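PDB 6F74: alcohol oxidase from Myceliophthora thermophila, which binds FAD as a VAO-type flavoprotein and probably catalyses an oxygen-dependent oxidation, perhaps of an alcohol. Local coordinates for residues Asn449-Arg452 with Glu453-Val457; Gly505-Lys508 with Val509-Arg512; Arg512-Arg515 with Asp516-His520. All coordinates share one frame; numbering follows the deposited sequence.

Interaction 1: residues Asn449-Arg452 with Glu453-Val457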
ATOM      1  N   ASN A 449     -24.964 -15.504  10.915  1.00 26.42           N
ATOM      2  CA  ASN A 449     -24.160 -16.557  11.534  1.00 26.68           C
ATOM      3  C   ASN A 449     -22.848 -16.749  10.803  1.00 26.32           C
ATOM      4  O   ASN A 449     -21.797 -16.898  11.442  1.00 26.09           O
ATOM      5  CB  ASN A 449     -24.938 -17.869  11.657  1.00 27.63           C
ATOM      6  CG  ASN A 449     -26.012 -17.803  12.727  1.00 28.01           C
ATOM      7  OD1 ASN A 449     -25.829 -17.135  13.748  1.00 27.64           O
ATOM      8  ND2 ASN A 449     -27.125 -18.511  12.516  1.00 28.79           N
ATOM      9  N   LYS A 450     -22.885 -16.689   9.475  1.00 26.29           N
ATOM     10  CA  LYS A 450     -21.650 -16.784   8.680  1.00 25.94           C
ATOM     11  C   LYS A 450     -20.676 -15.640   8.953  1.00 25.08           C
ATOM     12  O   LYS A 450     -19.453 -15.834   8.984  1.00 24.80           O
ATOM     13  CB  LYS A 450     -21.966 -16.859   7.188  1.00 26.13           C
ATOM     14  CG  LYS A 450     -22.631 -18.147   6.795  1.00 27.05           C
ATOM     15  CD  LYS A 450     -22.923 -18.224   5.327  1.00 27.32           C
ATOM     16  CE  LYS A 450     -23.759 -19.462   5.046  1.00 28.35           C
ATOM     17  NZ  LYS A 450     -24.050 -19.536   3.604  1.00 28.69           N
ATOM     18  N   VAL A 451     -21.237 -14.459   9.155  1.00 24.72           N
ATOM     19  CA  VAL A 451     -20.450 -13.272   9.425  1.00 23.98           C
ATOM     20  C   VAL A 451     -19.845 -13.409  10.801  1.00 23.89           C
ATOM     21  O   VAL A 451     -18.639 -13.273  10.963  1.00 23.52           O
ATOM     22  CB  VAL A 451     -21.316 -12.004   9.321  1.00 23.76           C
ATOM     23  CG1 VAL A 451     -20.567 -10.763   9.737  1.00 23.10           C
ATOM     24  CG2 VAL A 451     -21.825 -11.850   7.897  1.00 23.91           C
ATOM     25  N   ARG A 452     -20.686 -13.688  11.785  1.00 24.29           N
ATOM     26  CA  ARG A 452     -20.239 -13.901  13.164  1.00 24.36           C
ATOM     27  C   ARG A 452     -19.113 -14.938  13.282  1.00 24.54           C
ATOM     28  O   ARG A 452     -18.131 -14.703  14.014  1.00 24.29           O
ATOM     29  CB  ARG A 452     -21.408 -14.275  14.060  1.00 24.93           C
ATOM     30  CG  ARG A 452     -21.122 -14.281  15.559  1.00 25.04           C
ATOM     31  CD  ARG A 452     -20.504 -12.971  16.055  1.00 24.40           C
ATOM     32  NE  ARG A 452     -20.266 -13.010  17.497  1.00 24.60           N
ATOM     33  CZ  ARG A 452     -19.250 -13.631  18.107  1.00 24.77           C
ATOM     34  NH1 ARG A 452     -18.316 -14.302  17.417  1.00 24.72           N
ATOM     35  NH2 ARG A 452     -19.176 -13.572  19.432  1.00 25.03           N
ATOM     36  N   GLU A 453     -19.225 -16.024  12.528  1.00 25.01           N
ATOM     37  CA  GLU A 453     -18.179 -17.038  12.472  1.00 25.24           C
ATOM     38  C   GLU A 453     -16.847 -16.502  11.871  1.00 24.58           C
ATOM     39  O   GLU A 453     -15.745 -16.818  12.347  1.00 24.54           O
ATOM     40  CB  GLU A 453     -18.677 -18.236  11.643  1.00 25.92           C
ATOM     41  CG  GLU A 453     -17.756 -19.450  11.782  1.00 26.37           C
ATOM     42  CD  GLU A 453     -17.700 -20.393  10.608  1.00 26.81           C
ATOM     43  OE1 GLU A 453     -17.739 -19.952   9.409  1.00 26.49           O
ATOM     44  OE2 GLU A 453     -17.615 -21.590  10.989  1.00 27.56           O
ATOM     45  N   ALA A 454     -16.943 -15.690  10.825  1.00 24.13           N
ATOM     46  CA  ALA A 454     -15.765 -15.037  10.256  1.00 23.51           C
ATOM     47  C   ALA A 454     -15.095 -14.093  11.266  1.00 23.03           C
ATOM     48  O   ALA A 454     -13.878 -14.146  11.469  1.00 22.82           O
ATOM     49  CB  ALA A 454     -16.140 -14.268   9.000  1.00 23.20           C
ATOM     50  N   ILE A 455     -15.905 -13.248  11.885  1.00 22.92           N
ATOM     51  CA  ILE A 455     -15.458 -12.355  12.960  1.00 22.60           C
ATOM     52  C   ILE A 455     -14.793 -13.137  14.101  1.00 22.94           C
ATOM     53  O   ILE A 455     -13.737 -12.725  14.566  1.00 22.67           O
ATOM     54  CB  ILE A 455     -16.620 -11.487  13.492  1.00 22.59           C
ATOM     55  CG1 ILE A 455     -17.132 -10.502  12.414  1.00 22.26           C
ATOM     56  CG2 ILE A 455     -16.248 -10.733  14.749  1.00 22.43           C
ATOM     57  CD1 ILE A 455     -16.100  -9.561  11.812  1.00 21.68           C
ATOM     58  N   GLU A 456     -15.382 -14.255  14.525  1.00 23.58           N
ATOM     59  CA  GLU A 456     -14.798 -15.054  15.597  1.00 24.02           C
ATOM     60  C   GLU A 456     -13.374 -15.472  15.266  1.00 23.91           C
ATOM     61  O   GLU A 456     -12.484 -15.278  16.068  1.00 23.85           O
ATOM     62  CB  GLU A 456     -15.651 -16.302  15.899  1.00 24.83           C
ATOM     63  CG  GLU A 456     -15.230 -17.110  17.122  1.00 25.43           C
ATOM     64  CD  GLU A 456     -15.236 -16.294  18.401  1.00 25.33           C
ATOM     65  OE1 GLU A 456     -16.134 -15.422  18.610  1.00 25.11           O
ATOM     66  OE2 GLU A 456     -14.282 -16.470  19.187  1.00 25.49           O
ATOM     67  N   VAL A 457     -13.171 -16.023  14.075  1.00 23.90           N
ATOM     68  CA  VAL A 457     -11.827 -16.429  13.619  1.00 23.79           C
ATOM     69  C   VAL A 457     -10.824 -15.272  13.447  1.00 23.07           C
ATOM     70  O   VAL A 457      -9.717 -15.358  13.958  1.00 23.05           O
ATOM     71  CB  VAL A 457     -11.874 -17.254  12.311  1.00 23.99           C
ATOM     72  CG1 VAL A 457     -10.454 -17.599  11.827  1.00 23.85           C
ATOM     73  CG2 VAL A 457     -12.663 -18.535  12.517  1.00 24.83           C
TER
HETATM   74  O   HOH W   1     -16.777 -14.393  20.951  1.00 11.65           O
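Four consecutive i to i+4 backbone bonds tie Asn449-Arg452 to Glu453-Val457 as one run of α-helix, the straightest being Ile455 N to Val451 O at 2.9 Å with an N-H...O angle of 175°. On this frame the side chains of Arg452 and Glu456, one turn apart, meet in an intrahelical i to i+4 salt bridge. Arg452 NH1 donates to Glu456 OE1 over 2.7 Å. The acceptor lies in the guanidinium plane and offers its anti lone pair, the one turned away from OE2; guanidinium and carboxylate are nearly coplanar, 24° apart. Both chains leave with CG anti to the backbone N and then bend at chi2 (53° in Arg452), which brings the two charged ends together. A water closes the ring, accepting from Arg452 NH2 and donating to Glu456 OE1 at 2.6 Å. The pair sits on the side of helix 448-458 that packs against helix 328-346, where Arg452 NE also bridges to Asp332 and Glu456 OE2 to Arg357. With an alanine here in place of Arg452, Glu456 OE1 and Asp332 would probably lose their shared cationic partner. Elsewhere on the helix, Val451 CG1 and Ile455 CG1 make a loose apolar contact at 4.4 Å, while Val451 and Ala454 rest on Leu533 of helix 512-533.

Interaction 2: residues Gly505-Lys508 with Val509-Arg512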
ATOM      1  N   GLY A 505       1.601  -9.306  14.193  1.00 20.39           N
ATOM      2  CA  GLY A 505       3.022  -8.970  14.199  1.00 20.36           C
ATOM      3  C   GLY A 505       3.918 -10.131  14.598  1.00 20.83           C
ATOM      4  O   GLY A 505       3.440 -11.148  15.123  1.00 21.28           O
ATOM      5  N   ILE A 506       5.214  -9.950  14.358  1.00 20.79           N
ATOM      6  CA  ILE A 506       6.256 -10.838  14.816  1.00 21.28           C
ATOM      7  C   ILE A 506       7.248  -9.985  15.604  1.00 21.42           C
ATOM      8  O   ILE A 506       7.366  -8.776  15.339  1.00 21.03           O
ATOM      9  CB  ILE A 506       7.022 -11.560  13.675  1.00 21.18           C
ATOM     10  CG1 ILE A 506       7.404 -10.593  12.531  1.00 20.56           C
ATOM     11  CG2 ILE A 506       6.171 -12.678  13.126  1.00 21.30           C
ATOM     12  CD1 ILE A 506       8.221 -11.195  11.397  1.00 20.46           C
ATOM     13  N   PRO A 507       7.968 -10.601  16.551  1.00 22.05           N
ATOM     14  CA  PRO A 507       9.053  -9.879  17.220  1.00 22.27           C
ATOM     15  C   PRO A 507      10.007  -9.231  16.228  1.00 21.83           C
ATOM     16  O   PRO A 507      10.161  -9.697  15.090  1.00 21.52           O
ATOM     17  CB  PRO A 507       9.790 -10.990  18.028  1.00 23.06           C
ATOM     18  CG  PRO A 507       8.778 -12.080  18.195  1.00 23.32           C
ATOM     19  CD  PRO A 507       7.950 -12.030  16.933  1.00 22.65           C
ATOM     20  N   LYS A 508      10.628  -8.146  16.660  1.00 21.86           N
ATOM     21  CA  LYS A 508      11.578  -7.401  15.828  1.00 21.52           C
ATOM     22  C   LYS A 508      12.721  -8.321  15.370  1.00 21.71           C
ATOM     23  O   LYS A 508      13.103  -8.311  14.199  1.00 21.31           O
ATOM     24  CB  LYS A 508      12.112  -6.221  16.654  1.00 21.75           C
ATOM     25  CG  LYS A 508      13.116  -5.323  15.967  1.00 21.52           C
ATOM     26  CD  LYS A 508      13.527  -4.210  16.921  1.00 21.89           C
ATOM     27  CE  LYS A 508      14.504  -4.687  17.993  1.00 22.65           C
ATOM     28  NZ  LYS A 508      14.849  -3.557  18.890  1.00 23.05           N
ATOM     29  N   VAL A 509      13.258  -9.115  16.304  1.00 22.39           N
ATOM     30  CA  VAL A 509      14.202 -10.186  15.981  1.00 22.70           C
ATOM     31  C   VAL A 509      13.426 -11.504  16.018  1.00 22.95           C
ATOM     32  O   VAL A 509      13.205 -12.079  17.073  1.00 23.56           O
ATOM     33  CB  VAL A 509      15.423 -10.231  16.922  1.00 23.40           C
ATOM     34  CG1 VAL A 509      16.433 -11.284  16.433  1.00 23.70           C
ATOM     35  CG2 VAL A 509      16.109  -8.874  16.974  1.00 23.25           C
ATOM     36  N   ALA A 510      13.053 -11.978  14.837  1.00 22.52           N
ATOM     37  CA  ALA A 510      12.134 -13.078  14.659  1.00 22.66           C
ATOM     38  C   ALA A 510      12.836 -14.299  14.079  1.00 22.99           C
ATOM     39  O   ALA A 510      13.357 -14.231  13.004  1.00 22.62           O
ATOM     40  CB  ALA A 510      11.012 -12.647  13.719  1.00 21.99           C
ATOM     41  N   SER A 511      12.778 -15.419  14.783  1.00 23.71           N
ATOM     42  CA  SER A 511      13.230 -16.713  14.254  1.00 24.12           C
ATOM     43  C   SER A 511      12.387 -17.124  13.049  1.00 23.70           C
ATOM     44  O   SER A 511      11.251 -16.706  12.912  1.00 23.31           O
ATOM     45  CB  SER A 511      13.122 -17.792  15.335  1.00 25.06           C
ATOM     46  OG  SER A 511      11.769 -18.011  15.678  1.00 25.10           O
ATOM     47  N   ARG A 512      12.941 -17.957  12.186  1.00 23.85           N
ATOM     48  CA  ARG A 512      12.176 -18.486  11.035  1.00 23.60           C
ATOM     49  C   ARG A 512      10.923 -19.234  11.460  1.00 23.99           C
ATOM     50  O   ARG A 512       9.880 -19.123  10.805  1.00 23.62           O
ATOM     51  CB  ARG A 512      13.036 -19.348  10.095  1.00 23.83           C
ATOM     52  CG  ARG A 512      13.549 -18.517   8.912  1.00 23.10           C
ATOM     53  CD  ARG A 512      14.760 -19.145   8.215  1.00 23.35           C
ATOM     54  NE  ARG A 512      14.351 -20.005   7.096  1.00 23.42           N
ATOM     55  CZ  ARG A 512      14.035 -21.297   7.174  1.00 24.11           C
ATOM     56  NH1 ARG A 512      14.068 -21.970   8.341  1.00 24.83           N
ATOM     57  NH2 ARG A 512      13.646 -21.940   6.051  1.00 24.15           N
TER
HETATM   58  O   HOH W   2      13.817  -9.834  12.485  1.00 21.61           O
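The chain turns between Pro507 and Ala510 in the loop that joins strand 498-503 to helix 512-533, ending in the helix N-cap. Leading into the turn, Lys508 sends its ammonium group to Glu115 in a salt bridge and to the carbonyl of Pro108. Val509 follows: its backbone carbonyl oxygen lies 3.7 Å from Pro507 CB, and its isopropyl group rests on Ala107 and Thr118. Next, Ala510 carries the apolar part of the contact. Its methyl CB approaches Pro507 O to 3.4 Å. The same Ala510 CB packs at 3.9 Å against Ile506 CD1. Ile506 holds CG1 between its backbone N and carbonyl carbon (chi1 45°), with CD1 extended beyond (chi2 177°), and this carries the tip alongside the alanine methyl; the same side chain also rests on Arg515 and Val518 of the following helix. Ser511 then serves as N-cap, its OG accepting from the backbone N of Ile514, and Arg512 opens the helix beside the protein's own glycan. Back at the turn a water lies near Lys508 O, a link too short to be other than doubtful, and accepts a long bond from Ala510 N at 3.3 Å.

Interaction 3: residues Arg512-Arg515 with Asp516-His520. With NAG (2-acetamido-2-deoxy-beta-D-glucopyranose), chain E.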
ATOM      1  N   ARG A 512      12.941 -17.957  12.186  1.00 23.85           N
ATOM      2  CA  ARG A 512      12.176 -18.486  11.035  1.00 23.60           C
ATOM      3  C   ARG A 512      10.923 -19.234  11.460  1.00 23.99           C
ATOM      4  O   ARG A 512       9.880 -19.123  10.805  1.00 23.62           O
ATOM      5  CB  ARG A 512      13.036 -19.348  10.095  1.00 23.83           C
ATOM      6  CG  ARG A 512      13.549 -18.517   8.912  1.00 23.10           C
ATOM      7  CD  ARG A 512      14.760 -19.145   8.215  1.00 23.35           C
ATOM      8  NE  ARG A 512      14.351 -20.005   7.096  1.00 23.42           N
ATOM      9  CZ  ARG A 512      14.035 -21.297   7.174  1.00 24.11           C
ATOM     10  NH1 ARG A 512      14.068 -21.970   8.341  1.00 24.83           N
ATOM     11  NH2 ARG A 512      13.646 -21.940   6.051  1.00 24.15           N
ATOM     12  N   GLU A 513      11.033 -19.959  12.570  1.00 24.77           N
ATOM     13  CA  GLU A 513       9.945 -20.782  13.073  1.00 25.29           C
ATOM     14  C   GLU A 513       8.781 -19.937  13.524  1.00 24.87           C
ATOM     15  O   GLU A 513       7.642 -20.259  13.242  1.00 24.86           O
ATOM     16  CB  GLU A 513      10.430 -21.676  14.237  1.00 26.31           C
ATOM     17  CG  GLU A 513      11.443 -22.688  13.793  1.00 26.87           C
ATOM     18  CD  GLU A 513      12.883 -22.205  13.597  1.00 26.68           C
ATOM     19  OE1 GLU A 513      13.284 -20.974  13.585  1.00 26.01           O
ATOM     20  OE2 GLU A 513      13.648 -23.177  13.443  1.00 27.32           O
ATOM     21  N   ILE A 514       9.081 -18.849  14.223  1.00 24.59           N
ATOM     22  CA  ILE A 514       8.054 -17.947  14.734  1.00 24.22           C
ATOM     23  C   ILE A 514       7.362 -17.241  13.574  1.00 23.40           C
ATOM     24  O   ILE A 514       6.138 -17.130  13.573  1.00 23.26           O
ATOM     25  CB  ILE A 514       8.612 -16.962  15.797  1.00 24.23           C
ATOM     26  CG1 ILE A 514       7.525 -16.523  16.786  1.00 24.32           C
ATOM     27  CG2 ILE A 514       9.306 -15.756  15.179  1.00 23.52           C
ATOM     28  CD1 ILE A 514       6.721 -15.308  16.423  1.00 23.54           C
ATOM     29  N   ARG A 515       8.120 -16.821  12.571  1.00 22.93           N
ATOM     30  CA  ARG A 515       7.524 -16.172  11.399  1.00 22.22           C
ATOM     31  C   ARG A 515       6.628 -17.144  10.603  1.00 22.38           C
ATOM     32  O   ARG A 515       5.545 -16.743  10.138  1.00 22.04           O
ATOM     33  CB  ARG A 515       8.595 -15.570  10.482  1.00 21.78           C
ATOM     34  CG  ARG A 515       7.995 -15.022   9.198  1.00 21.17           C
ATOM     35  CD  ARG A 515       8.786 -13.870   8.645  1.00 20.65           C
ATOM     36  NE  ARG A 515       8.110 -13.183   7.553  1.00 20.13           N
ATOM     37  CZ  ARG A 515       8.576 -12.079   6.963  1.00 19.68           C
ATOM     38  NH1 ARG A 515       9.737 -11.551   7.352  1.00 19.67           N
ATOM     39  NH2 ARG A 515       7.903 -11.500   5.959  1.00 19.30           N
ATOM     40  N   ASP A 516       7.066 -18.397  10.451  1.00 22.96           N
ATOM     41  CA  ASP A 516       6.253 -19.404   9.744  1.00 23.26           C
ATOM     42  C   ASP A 516       4.946 -19.697  10.491  1.00 23.58           C
ATOM     43  O   ASP A 516       3.905 -19.907   9.858  1.00 23.52           O
ATOM     44  CB  ASP A 516       6.998 -20.735   9.559  1.00 23.96           C
ATOM     45  CG  ASP A 516       8.239 -20.620   8.713  1.00 23.72           C
ATOM     46  OD1 ASP A 516       8.399 -19.663   7.886  1.00 23.01           O
ATOM     47  OD2 ASP A 516       9.079 -21.511   8.882  1.00 24.31           O
ATOM     48  N   TYR A 517       5.011 -19.725  11.826  1.00 23.97           N
ATOM     49  CA  TYR A 517       3.803 -19.881  12.661  1.00 24.27           C
ATOM     50  C   TYR A 517       2.848 -18.705  12.438  1.00 23.56           C
ATOM     51  O   TYR A 517       1.666 -18.893  12.207  1.00 23.59           O
ATOM     52  CB  TYR A 517       4.144 -20.035  14.174  1.00 24.85           C
ATOM     53  CG  TYR A 517       2.897 -19.921  15.026  1.00 25.04           C
ATOM     54  CD1 TYR A 517       2.018 -20.986  15.148  1.00 25.68           C
ATOM     55  CD2 TYR A 517       2.561 -18.726  15.645  1.00 24.60           C
ATOM     56  CE1 TYR A 517       0.844 -20.886  15.908  1.00 25.87           C
ATOM     57  CE2 TYR A 517       1.388 -18.588  16.390  1.00 24.76           C
ATOM     58  CZ  TYR A 517       0.531 -19.669  16.526  1.00 25.38           C
ATOM     59  OH  TYR A 517      -0.663 -19.499  17.247  1.00 25.54           O
ATOM     60  N   VAL A 518       3.355 -17.488  12.506  1.00 22.98           N
ATOM     61  CA  VAL A 518       2.501 -16.310  12.319  1.00 22.36           C
ATOM     62  C   VAL A 518       1.967 -16.231  10.890  1.00 21.96           C
ATOM     63  O   VAL A 518       0.793 -15.939  10.698  1.00 21.81           O
ATOM     64  CB  VAL A 518       3.216 -15.009  12.713  1.00 21.92           C
ATOM     65  CG1 VAL A 518       2.355 -13.789  12.381  1.00 21.33           C
ATOM     66  CG2 VAL A 518       3.524 -15.018  14.201  1.00 22.39           C
ATOM     67  N   GLN A 519       2.818 -16.475   9.902  1.00 21.83           N
ATOM     68  CA  GLN A 519       2.389 -16.429   8.498  1.00 21.53           C
ATOM     69  C   GLN A 519       1.274 -17.437   8.217  1.00 21.98           C
ATOM     70  O   GLN A 519       0.325 -17.129   7.488  1.00 21.77           O
ATOM     71  CB  GLN A 519       3.560 -16.699   7.533  1.00 21.45           C
ATOM     72  CG  GLN A 519       3.198 -16.497   6.070  1.00 21.14           C
ATOM     73  CD  GLN A 519       2.782 -15.059   5.800  1.00 20.52           C
ATOM     74  OE1 GLN A 519       3.629 -14.176   5.796  1.00 20.15           O
ATOM     75  NE2 GLN A 519       1.479 -14.813   5.613  1.00 20.47           N
ATOM     76  N   HIS A 520       1.396 -18.625   8.807  1.00 22.67           N
ATOM     77  CA  HIS A 520       0.368 -19.654   8.725  1.00 23.24           C
ATOM     78  C   HIS A 520      -0.959 -19.251   9.353  1.00 23.22           C
ATOM     79  O   HIS A 520      -2.008 -19.563   8.804  1.00 23.37           O
ATOM     80  CB  HIS A 520       0.839 -20.944   9.406  1.00 24.07           C
ATOM     81  CG  HIS A 520      -0.162 -22.064   9.333  1.00 24.78           C
ATOM     82  ND1 HIS A 520      -0.236 -22.925   8.258  1.00 25.11           N
ATOM     83  CD2 HIS A 520      -1.169 -22.414  10.168  1.00 25.23           C
ATOM     84  CE1 HIS A 520      -1.221 -23.782   8.455  1.00 25.78           C
ATOM     85  NE2 HIS A 520      -1.810 -23.483   9.596  1.00 25.84           N
TER
HETATM   86  C1  NAG E   1      14.920 -13.430   6.108  1.00  7.87           C
HETATM   87  C2  NAG E   1      14.309 -14.519   5.225  1.00 10.57           C
HETATM   88  C3  NAG E   1      14.928 -15.871   5.554  1.00 12.13           C
HETATM   89  C4  NAG E   1      16.438 -15.829   5.453  1.00 13.88           C
HETATM   90  C5  NAG E   1      16.968 -14.687   6.308  1.00 12.89           C
HETATM   91  C6  NAG E   1      18.447 -14.436   6.130  1.00 13.94           C
HETATM   92  C7  NAG E   1      11.963 -14.442   4.402  1.00 13.21           C
HETATM   93  C8  NAG E   1      10.534 -14.715   4.738  1.00 13.16           C
HETATM   94  N2  NAG E   1      12.864 -14.679   5.383  1.00 11.93           N
HETATM   95  O3  NAG E   1      14.441 -16.856   4.650  1.00 12.34           O
HETATM   96  O4  NAG E   1      16.970 -17.091   5.873  1.00 16.71           O
HETATM   97  O5  NAG E   1      16.336 -13.497   5.892  1.00 10.68           O
HETATM   98  O6  NAG E   1      18.742 -14.101   4.759  1.00 15.12           O
HETATM   99  O7  NAG E   1      12.249 -14.022   3.289  1.00 14.83           O
HETATM  100  O   HOH W   3       4.875 -11.811   5.293  1.00 12.13           O
HETATM  101  O   HOH W   4       6.254 -14.377   5.966  1.00 20.70           O
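Regular α-helical bonds join Arg512-Arg515 to Asp516-His520, with the amides of Asp516, Tyr517, Val518 and Gln519 each reaching the carbonyl four residues earlier; Gln519 N to Arg515 O is the shortest at 2.8 Å. Along one side of this first part of the helix, Arg515 and Gln519 meet through two waters. One accepts from Arg515 NE at 2.7 Å and the other from Arg515 NH2 at 3.1 Å, and both donate to Gln519 OE1, so this amide oxygen receives two bonds. Gln519 bends at chi2 (62°) to bring OE1 to the waters, while its NE2 is bound by Thr523. The Arg515 chain, by contrast, runs extended from CG to NE and carries its guanidinium to the glycan: the acetamido methyl C8 of the sugar sits over the centre of one face, 4.0 Å from Arg515 CZ. The carbonyl of Tyr102 accepts from Arg515 NH1, and the ring of Tyr102 adds a cation-pi contact. On another side Ile514 and Val518 lie side by side, Ile514 CD1 to Val518 CG2 3.9 Å. Arg512 passes near the same sugar, with CD 3.8 Å from its O4 and the edge of its guanidinium turned toward O3. The whole is the first turns of a helix, with two arginines lying against a glycan carried by the same chain, probably N-linked at Asn103.

In the fold
Along the chain the three contacts come in series. Interaction 1 lies on helix 448-458; interaction 2 follows in the loop after strand 498-503, and interaction 3 opens helix 512-533, sharing Arg512 with interaction 2. Interactions 2 and 3 are neighbours, their centres about 8 Å apart: the loop folds back on its helix, with Pro507 CD 3.5 Å from Ile514 CD1. Interaction 1 stands apart, its centre about 24 Å from that of interaction 3, yet helix 512-533 reaches it farther along through Val525, Ala529 and Leu533. One long helix thus runs from the glycan to helix 448-458, whose other side packs on helix 328-346.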